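Local coordinates for protein ATP-dependent helicase FUN30 (Saccharomyces cerevisiae S288c, PDB 5GN1) that uses ATP hydrolysis to remodel nucleosomes, promotes DNA end resection at double-strand breaks and supports heterochromatin organization, at residues A[71-76]-A[350-355]; A[63-68]-A[117-122]; A[110-115]-A[277-282]. One frame throughout, in Å; residues are numbered along the deposited sequence.

Contact 1 of 3, residues A[71-76]-A[350-355]; sequences QIVLEH and MLEDII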
loop_
_atom_site.group_PDB
_atom_site.type_symbol
_atom_site.label_atom_id
_atom_site.label_comp_id
_atom_site.label_asym_id
_atom_site.label_seq_id
_atom_site.Cartn_x
_atom_site.Cartn_y
_atom_site.Cartn_z
ATOM N N GLN A 71 17.281 -11.284 1.326
ATOM C CA GLN A 71 18.699 -11.477 1.091
ATOM C C GLN A 71 19.462 -10.231 1.556
ATOM O O GLN A 71 20.473 -10.358 2.192
ATOM C CB GLN A 71 18.991 -11.787 -0.364
ATOM C CG GLN A 71 20.445 -12.145 -0.658
ATOM C CD GLN A 71 20.705 -12.618 -2.086
ATOM O OE1 GLN A 71 19.773 -12.780 -2.880
ATOM N NE2 GLN A 71 21.977 -12.843 -2.413
ATOM N N ILE A 72 18.957 -9.038 1.252
ATOM C CA ILE A 72 19.595 -7.814 1.731
ATOM C C ILE A 72 19.561 -7.772 3.250
ATOM O O ILE A 72 20.562 -7.435 3.900
ATOM C CB ILE A 72 18.933 -6.571 1.098
ATOM C CG1 ILE A 72 19.009 -6.656 -0.424
ATOM C CG2 ILE A 72 19.629 -5.320 1.560
ATOM C CD1 ILE A 72 18.244 -5.541 -1.153
ATOM N N VAL A 73 18.426 -8.169 3.845
ATOM C CA VAL A 73 18.312 -8.235 5.301
ATOM C C VAL A 73 19.411 -9.114 5.887
ATOM O O VAL A 73 20.006 -8.789 6.925
ATOM C CB VAL A 73 16.919 -8.753 5.710
ATOM C CG1 VAL A 73 16.887 -9.001 7.200
ATOM C CG2 VAL A 73 15.837 -7.748 5.317
ATOM N N LEU A 74 19.670 -10.256 5.249
ATOM C CA LEU A 74 20.730 -11.148 5.703
ATOM C C LEU A 74 22.092 -10.482 5.575
ATOM O O LEU A 74 22.889 -10.499 6.516
ATOM C CB LEU A 74 20.698 -12.448 4.903
ATOM C CG LEU A 74 19.422 -13.286 5.021
ATOM C CD1 LEU A 74 19.501 -14.534 4.119
ATOM C CD2 LEU A 74 19.158 -13.652 6.477
ATOM N N GLU A 75 22.383 -9.915 4.400
ATOM C CA GLU A 75 23.664 -9.242 4.194
ATOM C C GLU A 75 23.823 -8.062 5.139
ATOM O O GLU A 75 24.924 -7.804 5.641
ATOM C CB GLU A 75 23.788 -8.792 2.740
ATOM C CG GLU A 75 23.821 -9.949 1.771
ATOM C CD GLU A 75 23.556 -9.527 0.351
ATOM O OE1 GLU A 75 23.252 -8.335 0.119
ATOM O OE2 GLU A 75 23.650 -10.396 -0.540
ATOM N N HIS A 76 22.724 -7.337 5.401
ATOM C CA HIS A 76 22.765 -6.207 6.327
ATOM C C HIS A 76 22.972 -6.682 7.758
ATOM O O HIS A 76 23.791 -6.123 8.496
ATOM C CB HIS A 76 21.475 -5.375 6.191
ATOM C CG HIS A 76 21.333 -4.274 7.200
ATOM N ND1 HIS A 76 20.416 -4.321 8.226
ATOM C CD2 HIS A 76 21.965 -3.078 7.321
ATOM C CE1 HIS A 76 20.500 -3.218 8.951
ATOM N NE2 HIS A 76 21.430 -2.444 8.420
ATOM N N MET A 350 13.853 -4.529 16.214
ATOM C CA MET A 350 13.272 -5.761 16.744
ATOM C C MET A 350 12.667 -6.632 15.639
ATOM O O MET A 350 12.831 -7.862 15.642
ATOM C CB MET A 350 12.218 -5.426 17.788
ATOM C CG MET A 350 11.355 -6.614 18.159
ATOM S SD MET A 350 9.705 -6.104 18.640
ATOM C CE MET A 350 9.010 -5.604 17.071
ATOM N N LEU A 351 11.949 -6.021 14.695
ATOM C CA LEU A 351 11.387 -6.799 13.595
ATOM C C LEU A 351 12.481 -7.406 12.732
ATOM O O LEU A 351 12.376 -8.565 12.309
ATOM C CB LEU A 351 10.441 -5.926 12.762
ATOM C CG LEU A 351 9.076 -5.758 13.437
ATOM C CD1 LEU A 351 8.246 -4.634 12.815
ATOM C CD2 LEU A 351 8.313 -7.092 13.375
ATOM N N GLU A 352 13.551 -6.646 12.468
ATOM C CA GLU A 352 14.647 -7.198 11.676
ATOM C C GLU A 352 15.313 -8.371 12.396
ATOM O O GLU A 352 15.695 -9.363 11.760
ATOM C CB GLU A 352 15.674 -6.110 11.347
ATOM C CG GLU A 352 16.681 -6.586 10.317
ATOM C CD GLU A 352 17.854 -5.649 10.127
ATOM O OE1 GLU A 352 18.166 -4.863 11.041
ATOM O OE2 GLU A 352 18.462 -5.717 9.048
ATOM N N ASP A 353 15.451 -8.272 13.690
ATOM C CA ASP A 353 16.054 -9.345 14.433
ATOM C C ASP A 353 15.188 -10.617 14.346
ATOM O O ASP A 353 15.691 -11.657 14.054
ATOM C CB ASP A 353 16.250 -8.978 15.888
ATOM C CG ASP A 353 17.270 -7.875 16.101
ATOM O OD1 ASP A 353 17.993 -7.546 15.196
ATOM O OD2 ASP A 353 17.317 -7.335 17.178
ATOM N N ILE A 354 13.893 -10.492 14.589
ATOM C CA ILE A 354 12.982 -11.637 14.567
ATOM C C ILE A 354 13.026 -12.327 13.210
ATOM O O ILE A 354 13.136 -13.554 13.120
ATOM C CB ILE A 354 11.560 -11.179 14.928
ATOM C CG1 ILE A 354 11.542 -10.700 16.374
ATOM C CG2 ILE A 354 10.542 -12.287 14.677
ATOM C CD1 ILE A 354 10.304 -9.982 16.745
ATOM N N ILE A 355 12.960 -11.542 12.135
ATOM C CA ILE A 355 13.051 -12.103 10.794
ATOM C C ILE A 355 14.370 -12.847 10.612
ATOM O O ILE A 355 14.409 -13.941 10.035
ATOM C CB ILE A 355 12.870 -10.986 9.754
ATOM C CG1 ILE A 355 11.394 -10.573 9.718
ATOM C CG2 ILE A 355 13.322 -11.444 8.388
ATOM C CD1 ILE A 355 11.168 -9.209 9.141
#
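The imidazole of His76 and the carboxylate of Glu352 meet at their edges, their planes only 19° apart, so that the two flat groups form an almost level pair. Glu352 CD and OE2 both lie close to the plane of the ring, at its ND1 edge. Leu95 and Leu103, the latter on helix 100-110, also pack against the histidine. The bond itself runs from His76 ND1 to Glu352 OE2 at 2.5 Å, a value to be read with caution, with an N-H...O angle of 153°. It uses the syn lone pair of OE2, on the side of the other carboxylate oxygen, and this turns OE1 toward the neighbouring ring carbon, with Glu352 OE1 3.5 Å from His76 CE1. Glu352 attains this position by holding CG anti to its backbone N (chi1 -169°) and running extended beyond it, which lets the acid reach from helix 345-359 to helix 60-82. Nearer the backbone, the aliphatic part of the same side chain is used: Val73 CG1 lies 3.9 Å from Glu352 CG, the two side chains sliding past each other in opposite directions. A looser apolar touch follows one turn on, where Val73 CG1 is 4.5 Å from Ile355 CG2. The helices cross at roughly a right angle, so the contact is compact, and it ties the C-terminal helix back to one near the start of the ordered chain. With all four touching residues buried, a carboxylate at ND1 would probably raise the histidine's affinity for a second proton; if so, the charges would offset each other beside the apolar touches of Val73.

Contact 2 of 3, residues A[63-68]-A[117-122]; sequences KKIYDK and FRNIYN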
loop_
_atom_site.group_PDB
_atom_site.type_symbol
_atom_site.label_atom_id
_atom_site.label_comp_id
_atom_site.label_asym_id
_atom_site.label_seq_id
_atom_site.Cartn_x
_atom_site.Cartn_y
_atom_site.Cartn_z
ATOM N N LYS A 63 6.910 -13.232 -4.331
ATOM C CA LYS A 63 7.900 -14.091 -3.690
ATOM C C LYS A 63 9.313 -13.720 -4.130
ATOM O O LYS A 63 10.228 -13.659 -3.304
ATOM C CB LYS A 63 7.599 -15.558 -4.010
ATOM C CG LYS A 63 7.866 -16.530 -2.861
ATOM C CD LYS A 63 7.413 -17.956 -3.213
ATOM C CE LYS A 63 5.965 -17.998 -3.754
ATOM N NZ LYS A 63 4.891 -17.930 -2.698
ATOM N N LYS A 64 9.503 -13.464 -5.429
ATOM C CA LYS A 64 10.815 -13.061 -5.935
ATOM C C LYS A 64 11.281 -11.756 -5.297
ATOM O O LYS A 64 12.432 -11.640 -4.856
ATOM C CB LYS A 64 10.770 -12.926 -7.458
ATOM C CG LYS A 64 10.724 -14.268 -8.195
ATOM C CD LYS A 64 11.171 -14.120 -9.651
ATOM C CE LYS A 64 10.925 -15.390 -10.458
ATOM N NZ LYS A 64 11.342 -15.228 -11.883
ATOM N N ILE A 65 10.394 -10.755 -5.249
ATOM C CA ILE A 65 10.733 -9.463 -4.653
ATOM C C ILE A 65 11.018 -9.619 -3.164
ATOM O O ILE A 65 12.001 -9.078 -2.645
ATOM C CB ILE A 65 9.603 -8.446 -4.901
ATOM C CG1 ILE A 65 9.451 -8.141 -6.391
ATOM C CG2 ILE A 65 9.837 -7.177 -4.092
ATOM C CD1 ILE A 65 8.229 -7.295 -6.724
ATOM N N TYR A 66 10.160 -10.357 -2.448
ATOM C CA TYR A 66 10.359 -10.552 -1.016
ATOM C C TYR A 66 11.695 -11.240 -0.729
ATOM O O TYR A 66 12.436 -10.829 0.174
ATOM C CB TYR A 66 9.185 -11.363 -0.438
ATOM C CG TYR A 66 9.001 -11.232 1.054
ATOM C CD1 TYR A 66 9.699 -12.036 1.930
ATOM C CD2 TYR A 66 8.110 -10.305 1.585
ATOM C CE1 TYR A 66 9.540 -11.914 3.300
ATOM C CE2 TYR A 66 7.935 -10.183 2.939
ATOM C CZ TYR A 66 8.660 -10.988 3.798
ATOM O OH TYR A 66 8.507 -10.864 5.158
ATOM N N ASP A 67 12.013 -12.291 -1.491
ATOM C CA ASP A 67 13.251 -13.035 -1.273
ATOM C C ASP A 67 14.478 -12.153 -1.501
ATOM O O ASP A 67 15.462 -12.258 -0.764
ATOM C CB ASP A 67 13.302 -14.258 -2.194
ATOM C CG ASP A 67 12.357 -15.387 -1.762
ATOM O OD1 ASP A 67 11.879 -15.389 -0.607
ATOM O OD2 ASP A 67 12.106 -16.288 -2.598
ATOM N N LYS A 68 14.437 -11.283 -2.518
ATOM C CA LYS A 68 15.517 -10.315 -2.733
ATOM C C LYS A 68 15.716 -9.431 -1.509
ATOM O O LYS A 68 16.850 -9.194 -1.075
ATOM C CB LYS A 68 15.226 -9.440 -3.953
ATOM C CG LYS A 68 15.657 -10.001 -5.291
ATOM C CD LYS A 68 15.354 -9.011 -6.422
ATOM C CE LYS A 68 13.880 -8.596 -6.441
ATOM N NZ LYS A 68 13.434 -7.960 -7.729
ATOM N N PHE A 117 7.209 -1.509 -6.443
ATOM C CA PHE A 117 8.631 -1.670 -6.720
ATOM C C PHE A 117 8.854 -1.432 -8.202
ATOM O O PHE A 117 7.931 -1.531 -9.011
ATOM C CB PHE A 117 9.138 -3.078 -6.358
ATOM C CG PHE A 117 9.046 -3.399 -4.898
ATOM C CD1 PHE A 117 7.845 -3.814 -4.345
ATOM C CD2 PHE A 117 10.159 -3.292 -4.079
ATOM C CE1 PHE A 117 7.744 -4.100 -3.000
ATOM C CE2 PHE A 117 10.066 -3.581 -2.726
ATOM C CZ PHE A 117 8.862 -3.990 -2.189
ATOM N N ARG A 118 10.095 -1.129 -8.561
ATOM C CA ARG A 118 10.473 -1.005 -9.957
ATOM C C ARG A 118 11.164 -2.307 -10.358
ATOM O O ARG A 118 12.292 -2.573 -9.924
ATOM C CB ARG A 118 11.422 0.178 -10.185
ATOM C CG ARG A 118 11.783 0.399 -11.663
ATOM C CD ARG A 118 12.554 1.720 -11.892
ATOM N NE ARG A 118 13.904 1.700 -11.332
ATOM C CZ ARG A 118 14.976 1.209 -11.959
ATOM N NH1 ARG A 118 14.861 0.679 -13.171
ATOM N NH2 ARG A 118 16.167 1.249 -11.369
ATOM N N ASN A 119 10.456 -3.139 -11.117
ATOM C CA ASN A 119 10.979 -4.280 -11.870
ATOM C C ASN A 119 10.572 -4.429 -13.319
ATOM O O ASN A 119 11.362 -4.879 -14.149
ATOM C CB ASN A 119 10.401 -5.523 -11.179
ATOM C CG ASN A 119 10.983 -5.764 -9.814
ATOM O OD1 ASN A 119 12.124 -6.220 -9.664
ATOM N ND2 ASN A 119 10.196 -5.468 -8.796
ATOM N N ILE A 120 9.356 -3.989 -13.646
ATOM C CA ILE A 120 8.903 -4.055 -15.031
ATOM C C ILE A 120 9.656 -2.969 -15.785
ATOM O O ILE A 120 10.205 -3.202 -16.872
ATOM C CB ILE A 120 7.379 -3.863 -15.110
ATOM C CG1 ILE A 120 6.681 -5.058 -14.436
ATOM C CG2 ILE A 120 6.921 -3.682 -16.546
ATOM C CD1 ILE A 120 5.185 -4.863 -14.270
ATOM N N TYR A 121 9.716 -1.768 -15.206
ATOM C CA TYR A 121 10.428 -0.643 -15.811
ATOM C C TYR A 121 11.912 -0.725 -15.431
ATOM O O TYR A 121 12.436 0.068 -14.652
ATOM C CB TYR A 121 9.799 0.672 -15.368
ATOM C CG TYR A 121 8.395 0.925 -15.880
ATOM C CD1 TYR A 121 7.281 0.446 -15.194
ATOM C CD2 TYR A 121 8.181 1.645 -17.050
ATOM C CE1 TYR A 121 5.998 0.675 -15.652
ATOM C CE2 TYR A 121 6.899 1.879 -17.521
ATOM C CZ TYR A 121 5.806 1.387 -16.814
ATOM O OH TYR A 121 4.519 1.610 -17.261
ATOM N N ASN A 122 12.589 -1.724 -15.973
ATOM C CA ASN A 122 13.978 -2.002 -15.678
ATOM C C ASN A 122 14.927 -0.952 -16.246
ATOM O O ASN A 122 14.529 -0.148 -17.019
ATOM C CB ASN A 122 14.363 -3.372 -16.178
ATOM C CG ASN A 122 14.219 -3.487 -17.668
ATOM O OD1 ASN A 122 14.600 -2.616 -18.388
ATOM N ND2 ASN A 122 13.649 -4.550 -18.107
HETATM O O HOH W 1 12.253 -5.534 -6.722
#
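A CH-pi contact between Ile65 and Phe117 forms the centre of a site where the loop leaving helix 100-110 lies against helix 60-82. Ile65 CG2 stands 3.6 Å from the centroid of the Phe117 ring and only 2° off its normal, so the methyl group is almost equally far from all six ring carbons. The other branch of the isoleucine is used differently: Ile65 CD1 packs at 3.4 Å against Asn119 ND2. That amide nitrogen donates to a water at 2.9 Å, and Lys68 NZ donates to the same water, also at 2.9 Å. A bend in the lysine chain at chi3 (-55°) goes with this reach, which also leaves Lys68 NZ 2.9 Å from Asn119 OD1. The pattern illustrates an apolar centre passing into a hydrated polar margin within one helical turn. With a serine in place of Phe117, the Ile65 methyl would probably lose the flat surface beneath it and a gap would open beside Ala110. Around the pair, Ala110 at the end of helix 100-110 touches both Ile65 and Phe117, while Asp157 of helix 157-166 binds the backbone of the loop on its way to helix 123-133.

Contact 3 of 3, residues A[110-115]-A[277-282]; sequences ASLHPL and IIFDQS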
loop_
_atom_site.group_PDB
_atom_site.type_symbol
_atom_site.label_atom_id
_atom_site.label_comp_id
_atom_site.label_asym_id
_atom_site.label_seq_id
_atom_site.Cartn_x
_atom_site.Cartn_y
_atom_site.Cartn_z
ATOM N N ALA A 110 6.359 -5.372 -0.197
ATOM C CA ALA A 110 6.350 -6.593 -0.998
ATOM C C ALA A 110 5.205 -7.523 -0.592
ATOM O O ALA A 110 4.662 -8.238 -1.438
ATOM C CB ALA A 110 7.708 -7.308 -0.881
ATOM N N SER A 111 4.813 -7.511 0.681
ATOM C CA SER A 111 3.630 -8.249 1.116
ATOM C C SER A 111 2.329 -7.698 0.523
ATOM O O SER A 111 1.300 -8.379 0.590
ATOM C CB SER A 111 3.520 -8.211 2.641
ATOM O OG SER A 111 4.734 -8.590 3.273
ATOM N N LEU A 112 2.341 -6.475 -0.018
ATOM C CA LEU A 112 1.142 -5.803 -0.522
ATOM C C LEU A 112 0.983 -5.908 -2.032
ATOM O O LEU A 112 -0.076 -6.331 -2.513
ATOM C CB LEU A 112 1.158 -4.321 -0.116
ATOM C CG LEU A 112 1.185 -4.123 1.387
ATOM C CD1 LEU A 112 1.271 -2.635 1.775
ATOM C CD2 LEU A 112 -0.030 -4.813 2.007
ATOM N N HIS A 113 1.999 -5.492 -2.798
ATOM C CA HIS A 113 1.836 -5.385 -4.240
ATOM C C HIS A 113 3.162 -5.208 -4.974
ATOM O O HIS A 113 3.968 -4.341 -4.607
ATOM C CB HIS A 113 0.907 -4.213 -4.578
ATOM C CG HIS A 113 0.174 -4.404 -5.861
ATOM N ND1 HIS A 113 0.813 -4.429 -7.079
ATOM C CD2 HIS A 113 -1.140 -4.612 -6.115
ATOM C CE1 HIS A 113 -0.074 -4.644 -8.033
ATOM N NE2 HIS A 113 -1.264 -4.767 -7.473
ATOM N N PRO A 114 3.421 -6.017 -6.009
ATOM C CA PRO A 114 4.649 -5.838 -6.809
ATOM C C PRO A 114 4.812 -4.457 -7.395
ATOM O O PRO A 114 5.952 -4.004 -7.575
ATOM C CB PRO A 114 4.492 -6.878 -7.927
ATOM C CG PRO A 114 3.651 -7.964 -7.314
ATOM C CD PRO A 114 2.710 -7.265 -6.343
ATOM N N LEU A 115 3.717 -3.774 -7.734
ATOM C CA LEU A 115 3.873 -2.487 -8.403
ATOM C C LEU A 115 4.303 -1.382 -7.459
ATOM O O LEU A 115 4.377 -0.233 -7.886
ATOM C CB LEU A 115 2.573 -2.078 -9.108
ATOM C CG LEU A 115 2.107 -3.028 -10.222
ATOM C CD1 LEU A 115 0.872 -2.455 -10.941
ATOM C CD2 LEU A 115 3.240 -3.338 -11.203
ATOM N N ILE A 277 -12.618 -3.307 5.336
ATOM C CA ILE A 277 -11.467 -4.100 4.943
ATOM C C ILE A 277 -10.229 -3.294 5.278
ATOM O O ILE A 277 -10.067 -2.167 4.791
ATOM C CB ILE A 277 -11.499 -4.464 3.454
ATOM C CG1 ILE A 277 -12.771 -5.253 3.134
ATOM C CG2 ILE A 277 -10.257 -5.263 3.084
ATOM C CD1 ILE A 277 -12.887 -5.609 1.688
ATOM N N ILE A 278 -9.374 -3.860 6.128
ATOM C CA ILE A 278 -8.089 -3.261 6.477
ATOM C C ILE A 278 -7.094 -3.875 5.505
ATOM O O ILE A 278 -6.737 -5.050 5.634
ATOM C CB ILE A 278 -7.709 -3.542 7.933
ATOM C CG1 ILE A 278 -8.820 -3.096 8.878
ATOM C CG2 ILE A 278 -6.407 -2.828 8.304
ATOM C CD1 ILE A 278 -9.021 -1.621 8.890
ATOM N N PHE A 279 -6.697 -3.109 4.479
ATOM C CA PHE A 279 -5.853 -3.708 3.450
ATOM C C PHE A 279 -4.476 -4.035 4.007
ATOM O O PHE A 279 -3.856 -5.025 3.596
ATOM C CB PHE A 279 -5.753 -2.788 2.242
ATOM C CG PHE A 279 -5.181 -3.446 1.015
ATOM C CD1 PHE A 279 -5.999 -4.165 0.148
ATOM C CD2 PHE A 279 -3.827 -3.335 0.714
ATOM C CE1 PHE A 279 -5.475 -4.776 -0.985
ATOM C CE2 PHE A 279 -3.298 -3.928 -0.428
ATOM C CZ PHE A 279 -4.125 -4.648 -1.278
ATOM N N ASP A 280 -4.006 -3.247 4.967
ATOM C CA ASP A 280 -2.707 -3.474 5.586
ATOM C C ASP A 280 -2.788 -2.916 6.994
ATOM O O ASP A 280 -3.289 -1.805 7.195
ATOM C CB ASP A 280 -1.577 -2.814 4.776
ATOM C CG ASP A 280 -1.889 -1.361 4.406
ATOM O OD1 ASP A 280 -1.633 -0.470 5.247
ATOM O OD2 ASP A 280 -2.411 -1.124 3.282
ATOM N N GLN A 281 -2.348 -3.697 7.968
ATOM C CA GLN A 281 -2.637 -3.285 9.326
ATOM C C GLN A 281 -1.620 -2.260 9.814
ATOM O O GLN A 281 -0.526 -2.114 9.270
ATOM C CB GLN A 281 -2.673 -4.495 10.257
ATOM C CG GLN A 281 -1.337 -5.166 10.437
ATOM C CD GLN A 281 -1.467 -6.543 11.062
ATOM O OE1 GLN A 281 -0.829 -7.502 10.606
ATOM N NE2 GLN A 281 -2.300 -6.655 12.098
ATOM N N SER A 282 -2.020 -1.525 10.838
ATOM C CA SER A 282 -1.142 -0.611 11.536
ATOM C C SER A 282 -0.451 -1.328 12.692
ATOM O O SER A 282 -0.993 -2.273 13.276
ATOM C CB SER A 282 -1.934 0.587 12.064
ATOM O OG SER A 282 -1.122 1.419 12.869
#
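Two groups grip the carboxylate of Asp280, the residue whose CB receives Leu112: Ser209 OG is hydrogen-bonded to OD2 and the backbone N of Leu210 to OD1. Ser209 ends the neighbouring strand 205-209 and Leu210 follows it, so the acid is committed to its own sheet and offers only its methylene to the other segment. Its CG sits between the backbone N and the carbonyl carbon (chi1 48°), an arrangement that goes with the carboxylate turning aside while CB faces the leucine. Leu112 CD2 reaches Asp280 CB at 3.7 Å, with CD1 of the same leucine 4.1 Å from that CB, the two side chains crossing at about a right angle. Leu112 CD2 also approaches the Phe279 ring obliquely, 4.2 Å from Phe279 CE2, and lies 4.1 Å from Phe279 O, a carbonyl that accepts a hydrogen bond from Lys186. One leucine thus fills the angle between an aromatic ring and an aspartate stem. On its own side the turn is braced by Leu115 N, which donates to His113 ND1 at 3.0 Å and 167°, while His113 NE2 is bonded to Trp181 O; together these are consistent with a neutral ring carrying its proton on NE2. Segment 277-282 leaves strand 275-278 of the RecA-like lobe, between the sequences recognisable as helicase motifs V and VI, so the contact joins the turn after helix 100-110 to the C-terminal ends of the parallel strands. Across the contact itself the chemistry is wholly apolar; the nearby charge and polar backbone find their partners within the surrounding fold.

Overall arrangement
Contacts 1 and 2 hold parts of helix 60-82 about two turns apart, one against the C-terminal helix and the other against the loop after helix 100-110. Contact 3 uses the beginning of that same loop to reach the RecA-like sheet. Its centre lies about 5 Å from that of the chain, against about 15 Å for contact 2 and 21 Å for contact 1. Distance from the centre does not dictate burial, however: contacts 1 and 3 are both buried, and only contact 2 has an exposed, hydrated margin. Contacts 2 and 3 touch directly through Ala110 and Phe117. Chemistry varies accordingly, from an enclosed acid-imidazole pair through methyl-on-ring packing beside water to purely apolar joining.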